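Local coordinates for protein fluoroacetyl-CoA thioesterase (Streptomyces Cattleya, PDB 3KUW) that hydrolyses fluoroacetyl-CoA to fluoroacetate and CoA, working as a homodimer and so conferring resistance to fluoroacetate, at residues A[48-53]-A[116-121]; A[55-60]-A[100-105]; A[40-45]-A[74-79]. The protein carries 1 engineered substitution. All coordinates share one frame; numbering follows the deposited sequence.

Contact 1: residues A[48-53]-A[116-121]; sequences LMEWAC and GTHERA. With FAH (fluoroacetic acid), chain C.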
# COMPACT_ATOMS: atom_id res chain seq x y z
N LEU A 48 -4.77 5.74 -1.63
CA LEU A 48 -5.26 7.10 -1.96
C LEU A 48 -4.54 7.62 -3.22
O LEU A 48 -5.14 8.37 -4.06
CB LEU A 48 -4.94 8.03 -0.78
CG LEU A 48 -5.33 9.49 -0.96
CD1 LEU A 48 -6.91 9.63 -0.92
CD2 LEU A 48 -4.71 10.47 0.05
N MET A 49 -3.27 7.23 -3.34
CA MET A 49 -2.49 7.53 -4.54
C MET A 49 -3.07 6.84 -5.78
O MET A 49 -3.21 7.49 -6.83
CB MET A 49 -1.04 7.09 -4.33
CG MET A 49 -0.29 8.12 -3.46
SD MET A 49 1.35 7.44 -3.19
CE MET A 49 2.24 8.92 -2.71
N GLU A 50 -3.38 5.54 -5.66
CA GLU A 50 -4.05 4.79 -6.74
C GLU A 50 -5.43 5.37 -7.12
O GLU A 50 -5.78 5.38 -8.28
CB GLU A 50 -4.23 3.32 -6.37
CG GLU A 50 -2.89 2.68 -6.07
CD GLU A 50 -2.91 1.16 -6.00
OE1 GLU A 50 -3.98 0.52 -6.26
OE2 GLU A 50 -1.78 0.63 -5.70
N TRP A 51 -6.21 5.77 -6.11
CA TRP A 51 -7.52 6.37 -6.26
C TRP A 51 -7.40 7.68 -7.05
O TRP A 51 -8.15 7.86 -8.00
CB TRP A 51 -8.18 6.58 -4.88
CG TRP A 51 -9.61 7.19 -4.88
CD1 TRP A 51 -10.50 7.27 -5.93
CD2 TRP A 51 -10.33 7.68 -3.72
NE1 TRP A 51 -11.70 7.82 -5.50
CE2 TRP A 51 -11.62 8.08 -4.16
CE3 TRP A 51 -9.99 7.85 -2.36
CZ2 TRP A 51 -12.56 8.67 -3.29
CZ3 TRP A 51 -10.94 8.43 -1.49
CH2 TRP A 51 -12.21 8.84 -1.98
N ALA A 52 -6.44 8.57 -6.73
CA ALA A 52 -6.21 9.75 -7.60
C ALA A 52 -5.96 9.35 -9.09
O ALA A 52 -6.47 9.98 -10.01
CB ALA A 52 -5.06 10.62 -7.06
N CYS A 53 -5.11 8.35 -9.36
CA CYS A 53 -4.87 7.93 -10.77
C CYS A 53 -6.12 7.30 -11.44
O CYS A 53 -6.31 7.44 -12.66
CB CYS A 53 -3.70 6.93 -10.84
SG CYS A 53 -2.12 7.66 -10.20
N GLY A 116 6.57 9.00 -5.84
CA GLY A 116 7.21 7.89 -6.62
C GLY A 116 6.34 7.70 -7.87
O GLY A 116 5.77 8.67 -8.38
N THR A 117 6.17 6.46 -8.29
CA THR A 117 5.50 6.14 -9.53
C THR A 117 4.45 5.07 -9.24
O THR A 117 4.55 4.26 -8.30
CB THR A 117 6.55 5.63 -10.58
OG1 THR A 117 7.41 4.65 -9.96
CG2 THR A 117 7.48 6.78 -11.00
N HIS A 118 3.42 5.06 -10.08
CA HIS A 118 2.39 4.04 -10.04
C HIS A 118 2.07 3.70 -11.49
O HIS A 118 1.90 4.63 -12.34
CB HIS A 118 1.09 4.56 -9.38
CG HIS A 118 0.00 3.50 -9.31
ND1 HIS A 118 -1.33 3.76 -9.62
CD2 HIS A 118 0.07 2.19 -9.02
CE1 HIS A 118 -2.04 2.66 -9.48
NE2 HIS A 118 -1.22 1.69 -9.12
N GLU A 119 1.90 2.40 -11.73
CA GLU A 119 1.55 1.87 -13.08
C GLU A 119 0.22 1.14 -13.03
O GLU A 119 -0.10 0.52 -12.00
CB GLU A 119 2.66 0.95 -13.52
CG GLU A 119 3.90 1.71 -14.07
CD GLU A 119 4.89 2.31 -13.03
OE1 GLU A 119 5.06 1.76 -11.89
OE2 GLU A 119 5.54 3.35 -13.38
N ARG A 120 -0.59 1.25 -14.11
CA ARG A 120 -1.92 0.61 -14.14
C ARG A 120 -2.10 -0.02 -15.50
O ARG A 120 -1.43 0.42 -16.50
CB ARG A 120 -3.05 1.62 -13.88
CG ARG A 120 -2.99 2.44 -12.48
CD ARG A 120 -4.38 3.15 -12.20
NE ARG A 120 -5.43 2.16 -11.96
CZ ARG A 120 -5.57 1.43 -10.83
NH1 ARG A 120 -4.75 1.59 -9.78
NH2 ARG A 120 -6.55 0.55 -10.74
N ALA A 121 -2.92 -1.08 -15.55
CA ALA A 121 -3.30 -1.72 -16.81
C ALA A 121 -4.80 -1.70 -16.95
O ALA A 121 -5.52 -1.99 -16.00
CB ALA A 121 -2.83 -3.15 -16.86
C FAH C . -6.05 -3.33 -7.04
F FAH C . -6.40 -0.88 -7.71
O FAH C . -5.95 -4.51 -7.46
CH3 FAH C . -6.62 -2.24 -7.99
OXT FAH C . -5.69 -3.07 -5.85
O HOH W 1 -0.37 -1.07 -7.32
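Glu50 lays its aliphatic stem over one face of the His118 imidazole. Its CG stands 3.5 Å from CE1 of His118, displaced from the ring centre toward the rim, in a CH-pi contact. The glutamate stem runs nearly perpendicular to the histidine side chain, yet the carboxylate ends up nearly parallel to the imidazole, the planes 11° apart. This is the tightly packed half. Cys53, one helical turn further on, closes the ring from its edge, with SG 4.0 Å from His118 ND1, while Cys53 CB rests on CD of Arg120. ND1 is buried here without a polar partner in the model. The elements that meet are the central helix 42-56 and strand 112-124 of the sheet wrapped around it, the hot-dog fold of this thioesterase family; their short axes pass 9.6 Å apart at -56°. Toward the substrate pocket the contact is looser. Arg120, a substrate-binding residue, bends at chi3 and brings NH1 to 3.8 Å from OE1 of the active-site Glu50, a long salt bridge with the carboxylate at the guanidinium edge and the planes 57° apart. The firmer hold on Arg120 comes from its NE bond to Ser67 OG. A water donates to Glu50 OE2 at 2.7 Å and makes a weak link to His118 NE2. Atom F of a bound fluoroacetic acid (chain C) completes this side, 3.1 Å from Glu50 OE1 and at the guanidinium edge of Arg120; backbone N of the engineered Ser42 of the second subunit also hydrogen-bonds this ligand.

Contact 2: residues A[55-60]-A[100-105]; sequences RAMAPY and LSWRVS
Met57 lies across the outer end of the Trp102 indole, with CB 3.8 Å from CZ2 of Trp102 and SD 3.8 Å from CH2 of the same ring. The sulfur approaches at the edge, 76° off the normal of the six-membered ring, a Met-aromatic contact in which the methionine chain is set roughly square to the tryptophan side chain. CG of Met57 sits between the backbone N and the carbonyl carbon (chi1 63°), and a bend at chi3 (-69°) turns the methyl away from the indole toward Leu100, leaving CE 3.9 Å from Leu100 CD1. That same CD1 reaches Tyr60 CE2 at 4.0 Å, and CD2 of Leu100 stands above one face of the phenol, offset toward its rim. Leu100 CD1 thus touches both the Met57 methyl and the Tyr60 ring. At the other end of the indole, Ala56 CB is 4.0 Å from Trp102 NE1. No hydrogen bond joins the two segments; the contact is apolar, and the phenol OH of Tyr60 is held instead by the carbonyl of Gly97. Tyr60 N bonds to Met57 O in the short 3-10 segment 58-60. The contact joins the C-terminal part of helix 42-56 and residues 57-60 to strand 99-107, which runs between strands 85-96 and 112-124, with Trp102 also packing on Cys53 of the helix, Leu92 and Arg120, and Met57 on Ser67 of strand 65-75.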
# COMPACT_ATOMS: atom_id res chain seq x y z
N ARG A 55 -9.28 8.07 -10.90
CA ARG A 55 -10.08 9.25 -11.30
C ARG A 55 -9.50 10.03 -12.53
O ARG A 55 -10.23 10.41 -13.44
CB ARG A 55 -10.23 10.19 -10.11
CG ARG A 55 -10.98 9.55 -8.91
CD ARG A 55 -11.27 10.56 -7.85
NE ARG A 55 -12.26 11.52 -8.32
CZ ARG A 55 -12.43 12.73 -7.83
NH1 ARG A 55 -11.64 13.14 -6.81
NH2 ARG A 55 -13.41 13.52 -8.36
N ALA A 56 -8.18 10.23 -12.57
CA ALA A 56 -7.49 10.87 -13.74
C ALA A 56 -7.70 10.13 -15.10
O ALA A 56 -7.86 10.77 -16.15
CB ALA A 56 -5.97 11.02 -13.43
N MET A 57 -7.78 8.79 -15.06
CA MET A 57 -7.83 7.98 -16.29
C MET A 57 -9.27 7.56 -16.64
O MET A 57 -9.49 6.83 -17.64
CB MET A 57 -6.93 6.75 -16.22
CG MET A 57 -7.26 5.66 -15.12
SD MET A 57 -6.42 4.08 -15.39
CE MET A 57 -7.15 3.36 -16.86
N ALA A 58 -10.23 8.00 -15.84
CA ALA A 58 -11.64 7.59 -16.10
C ALA A 58 -12.12 7.91 -17.53
O ALA A 58 -12.79 7.05 -18.16
CB ALA A 58 -12.57 8.14 -15.07
N PRO A 59 -11.76 9.11 -18.07
CA PRO A 59 -12.05 9.44 -19.49
C PRO A 59 -11.51 8.43 -20.51
O PRO A 59 -12.06 8.34 -21.60
CB PRO A 59 -11.32 10.76 -19.68
CG PRO A 59 -11.34 11.42 -18.32
CD PRO A 59 -11.23 10.28 -17.33
N TYR A 60 -10.42 7.70 -20.18
CA TYR A 60 -9.77 6.76 -21.09
C TYR A 60 -10.51 5.44 -21.26
O TYR A 60 -10.27 4.71 -22.24
CB TYR A 60 -8.38 6.45 -20.57
CG TYR A 60 -7.40 5.83 -21.55
CD1 TYR A 60 -6.90 6.57 -22.65
CD2 TYR A 60 -6.89 4.52 -21.34
CE1 TYR A 60 -5.93 5.99 -23.57
CE2 TYR A 60 -5.94 3.95 -22.26
CZ TYR A 60 -5.47 4.70 -23.36
OH TYR A 60 -4.54 4.13 -24.21
N LEU A 100 -0.64 2.55 -18.44
CA LEU A 100 -0.51 3.96 -18.07
C LEU A 100 0.46 4.10 -16.86
O LEU A 100 0.54 3.21 -16.00
CB LEU A 100 -1.88 4.54 -17.73
CG LEU A 100 -2.96 4.56 -18.85
CD1 LEU A 100 -3.88 3.34 -18.92
CD2 LEU A 100 -3.84 5.82 -18.68
N SER A 101 1.18 5.21 -16.78
CA SER A 101 1.93 5.43 -15.57
C SER A 101 1.91 6.90 -15.19
O SER A 101 1.73 7.79 -16.06
CB SER A 101 3.34 4.82 -15.66
OG SER A 101 4.23 5.72 -16.27
N TRP A 102 2.02 7.13 -13.88
CA TRP A 102 2.01 8.46 -13.29
C TRP A 102 3.23 8.59 -12.36
O TRP A 102 3.66 7.61 -11.73
CB TRP A 102 0.75 8.71 -12.40
CG TRP A 102 -0.56 8.83 -13.17
CD1 TRP A 102 -1.17 9.97 -13.54
CD2 TRP A 102 -1.36 7.75 -13.70
NE1 TRP A 102 -2.31 9.70 -14.25
CE2 TRP A 102 -2.45 8.34 -14.35
CE3 TRP A 102 -1.25 6.36 -13.67
CZ2 TRP A 102 -3.45 7.59 -14.99
CZ3 TRP A 102 -2.25 5.60 -14.29
CH2 TRP A 102 -3.35 6.23 -14.92
N ARG A 103 3.74 9.82 -12.25
CA ARG A 103 4.50 10.20 -11.06
C ARG A 103 3.44 10.71 -10.02
O ARG A 103 2.54 11.55 -10.35
CB ARG A 103 5.55 11.25 -11.42
CG ARG A 103 5.92 12.11 -10.25
CD ARG A 103 7.26 11.77 -9.69
NE ARG A 103 7.51 12.71 -8.60
CZ ARG A 103 8.25 12.46 -7.52
NH1 ARG A 103 8.36 13.44 -6.60
NH2 ARG A 103 8.88 11.27 -7.36
N VAL A 104 3.45 10.12 -8.83
CA VAL A 104 2.54 10.54 -7.74
C VAL A 104 3.26 11.28 -6.63
O VAL A 104 4.36 10.89 -6.25
CB VAL A 104 1.77 9.34 -7.14
CG1 VAL A 104 0.66 8.93 -8.18
CG2 VAL A 104 2.67 8.12 -6.81
N SER A 105 2.64 12.29 -6.04
CA SER A 105 3.24 12.89 -4.85
C SER A 105 2.12 13.28 -3.90
O SER A 105 0.98 13.45 -4.35
CB SER A 105 4.17 14.07 -5.19
OG SER A 105 3.55 15.18 -5.85

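Contact 3: residues A[40-45]-A[74-79]; sequences FASGFM and VTHTAA. Engineered in segment 40-45: Ser42 (natural residue Thr). With FAH (fluoroacetic acid), chain E; FAH (fluoroacetic acid), chain F; FAH (fluoroacetic acid), chain D.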
# COMPACT_ATOMS: atom_id res chain seq x y z
N PHE A 40 -1.57 7.91 9.67
CA PHE A 40 -2.08 7.45 8.36
C PHE A 40 -1.20 6.25 7.91
O PHE A 40 -0.02 6.41 7.73
CB PHE A 40 -1.93 8.65 7.38
CG PHE A 40 -2.67 8.50 6.02
CD1 PHE A 40 -3.98 7.95 5.94
CD2 PHE A 40 -2.06 8.98 4.83
CE1 PHE A 40 -4.67 7.85 4.73
CE2 PHE A 40 -2.76 8.92 3.57
CZ PHE A 40 -4.07 8.31 3.56
N ALA A 41 -1.80 5.07 7.70
CA ALA A 41 -1.03 3.86 7.28
C ALA A 41 -0.43 4.02 5.85
O ALA A 41 -1.09 4.58 4.99
CB ALA A 41 -1.88 2.64 7.35
N SER A 42 0.81 3.55 5.61
CA SER A 42 1.33 3.61 4.24
C SER A 42 0.34 2.89 3.27
O SER A 42 0.22 3.28 2.10
CB SER A 42 2.71 2.93 4.08
OG SER A 42 3.72 3.47 4.95
N GLY A 43 -0.27 1.82 3.70
CA GLY A 43 -1.21 1.10 2.78
C GLY A 43 -2.43 1.92 2.37
O GLY A 43 -2.95 1.79 1.25
N PHE A 44 -2.92 2.78 3.26
CA PHE A 44 -4.00 3.68 2.89
C PHE A 44 -3.45 4.85 2.01
O PHE A 44 -4.15 5.37 1.16
CB PHE A 44 -4.67 4.23 4.19
CG PHE A 44 -5.57 3.26 4.92
CD1 PHE A 44 -6.72 2.76 4.33
CD2 PHE A 44 -5.34 2.99 6.29
CE1 PHE A 44 -7.61 1.91 5.03
CE2 PHE A 44 -6.15 2.14 6.99
CZ PHE A 44 -7.31 1.56 6.36
N MET A 45 -2.19 5.25 2.23
CA MET A 45 -1.54 6.29 1.39
C MET A 45 -1.48 5.81 -0.05
O MET A 45 -1.85 6.55 -1.00
CB MET A 45 -0.13 6.69 1.86
CG MET A 45 0.50 7.78 0.90
SD MET A 45 2.12 8.39 1.42
CE MET A 45 3.13 6.98 0.86
N VAL A 74 7.14 3.94 -4.10
CA VAL A 74 7.04 5.25 -3.41
C VAL A 74 7.85 5.33 -2.11
O VAL A 74 8.08 4.29 -1.46
CB VAL A 74 5.53 5.65 -3.05
CG1 VAL A 74 4.75 5.88 -4.32
CG2 VAL A 74 4.81 4.61 -2.15
N THR A 75 8.17 6.56 -1.70
CA THR A 75 8.78 6.81 -0.38
C THR A 75 7.64 7.23 0.54
O THR A 75 6.57 7.63 0.03
CB THR A 75 9.81 7.94 -0.46
OG1 THR A 75 9.26 9.07 -1.16
CG2 THR A 75 11.05 7.43 -1.23
N HIS A 76 7.82 7.09 1.85
CA HIS A 76 6.86 7.67 2.81
C HIS A 76 7.74 8.39 3.88
O HIS A 76 8.34 7.73 4.75
CB HIS A 76 5.99 6.54 3.43
CG HIS A 76 4.76 7.02 4.18
ND1 HIS A 76 3.78 6.14 4.62
CD2 HIS A 76 4.34 8.25 4.54
CE1 HIS A 76 2.81 6.82 5.22
NE2 HIS A 76 3.12 8.11 5.18
N THR A 77 7.79 9.72 3.80
CA THR A 77 8.90 10.55 4.33
C THR A 77 8.52 11.38 5.58
O THR A 77 9.39 11.97 6.25
CB THR A 77 9.48 11.53 3.23
OG1 THR A 77 8.47 12.47 2.85
CG2 THR A 77 9.90 10.83 1.98
N ALA A 78 7.23 11.43 5.91
CA ALA A 78 6.79 12.13 7.13
C ALA A 78 5.49 11.49 7.54
O ALA A 78 4.80 10.87 6.72
CB ALA A 78 6.60 13.59 6.90
N ALA A 79 5.15 11.64 8.81
CA ALA A 79 3.90 11.06 9.34
C ALA A 79 2.70 12.06 9.46
O ALA A 79 2.87 13.26 9.76
CB ALA A 79 4.18 10.41 10.71
C FAH E . 6.19 7.27 7.85
F FAH E . 3.98 7.14 9.08
O FAH E . 6.27 6.07 7.47
CH3 FAH E . 4.82 7.85 8.20
OXT FAH E . 7.21 8.01 7.94
C FAH F . 6.14 3.00 2.40
F FAH F . 5.58 1.19 3.77
O FAH F . 5.51 3.08 1.32
CH3 FAH F . 6.54 1.64 2.91
OXT FAH F . 6.45 3.99 3.09
C FAH D . 3.16 2.86 8.03
F FAH D . 3.96 3.87 9.96
O FAH D . 2.16 2.10 7.88
CH3 FAH D . 3.02 4.05 8.95
OXT FAH D . 4.30 2.72 7.47
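The Met45 side chain runs antiparallel to that of His76, its thioether end passing over the ring, where the first turn of helix 42-56, the central helix of the hot-dog fold, faces the end of strand 65-75 and the loop that follows. The SD-CE end lies over the imidazole: SD, above its centre, is 3.9 Å from the ring centroid of His76, only 12° off its normal, and CE makes a CH-pi contact on the same face. CG of Met45 is anti to the backbone N, and the bend at chi3 folds the methyl back to 3.6 Å from Thr75 O and against Val74 CG2. A bound fluoroacetic acid (chain E) places its CH3 atom (the fluoromethyl carbon) over the opposite face, toward the rim. At the ring edge stands Ser42, an engineered residue (natural Thr) at an active-site position, as is His76. His76 ND1 donates to Ser42 OG at 2.7 Å, the oxygen lying 11° out of the ring plane, and Phe40 O also lies near that plane beside CE1. Ser42 OG in turn donates to OXT of a second fluoroacetic acid (chain D) at 2.7 Å. The other carboxylate oxygen of that ligand takes the backbone N-H of Ser42, O to N 3.0 Å, at an angle of 167°.

Helix 42-56 supplies one side of all three contacts, meeting strand 65-75 near the helix N-terminus in contact 3, strand 112-124 midway in contact 1 and strand 99-107 at the helix C-terminus in contact 2. Contacts 1 and 2, centres about 6 Å apart, reach neighbouring strands of the sheet: His118 O probably hydrogen-bonds Trp102 N at 2.9 Å, and Cys53 SG touches Trp102 CG at 3.6 Å. The centre of contact 3 lies about 14 Å from that of contact 1 and about 19 Å from that of contact 2. Within one chain the Glu50 and Ser42 side chains are about 11 Å apart, but active-site Glu50 of contact 1 meets active-site Ser42 of the second subunit's contact 3.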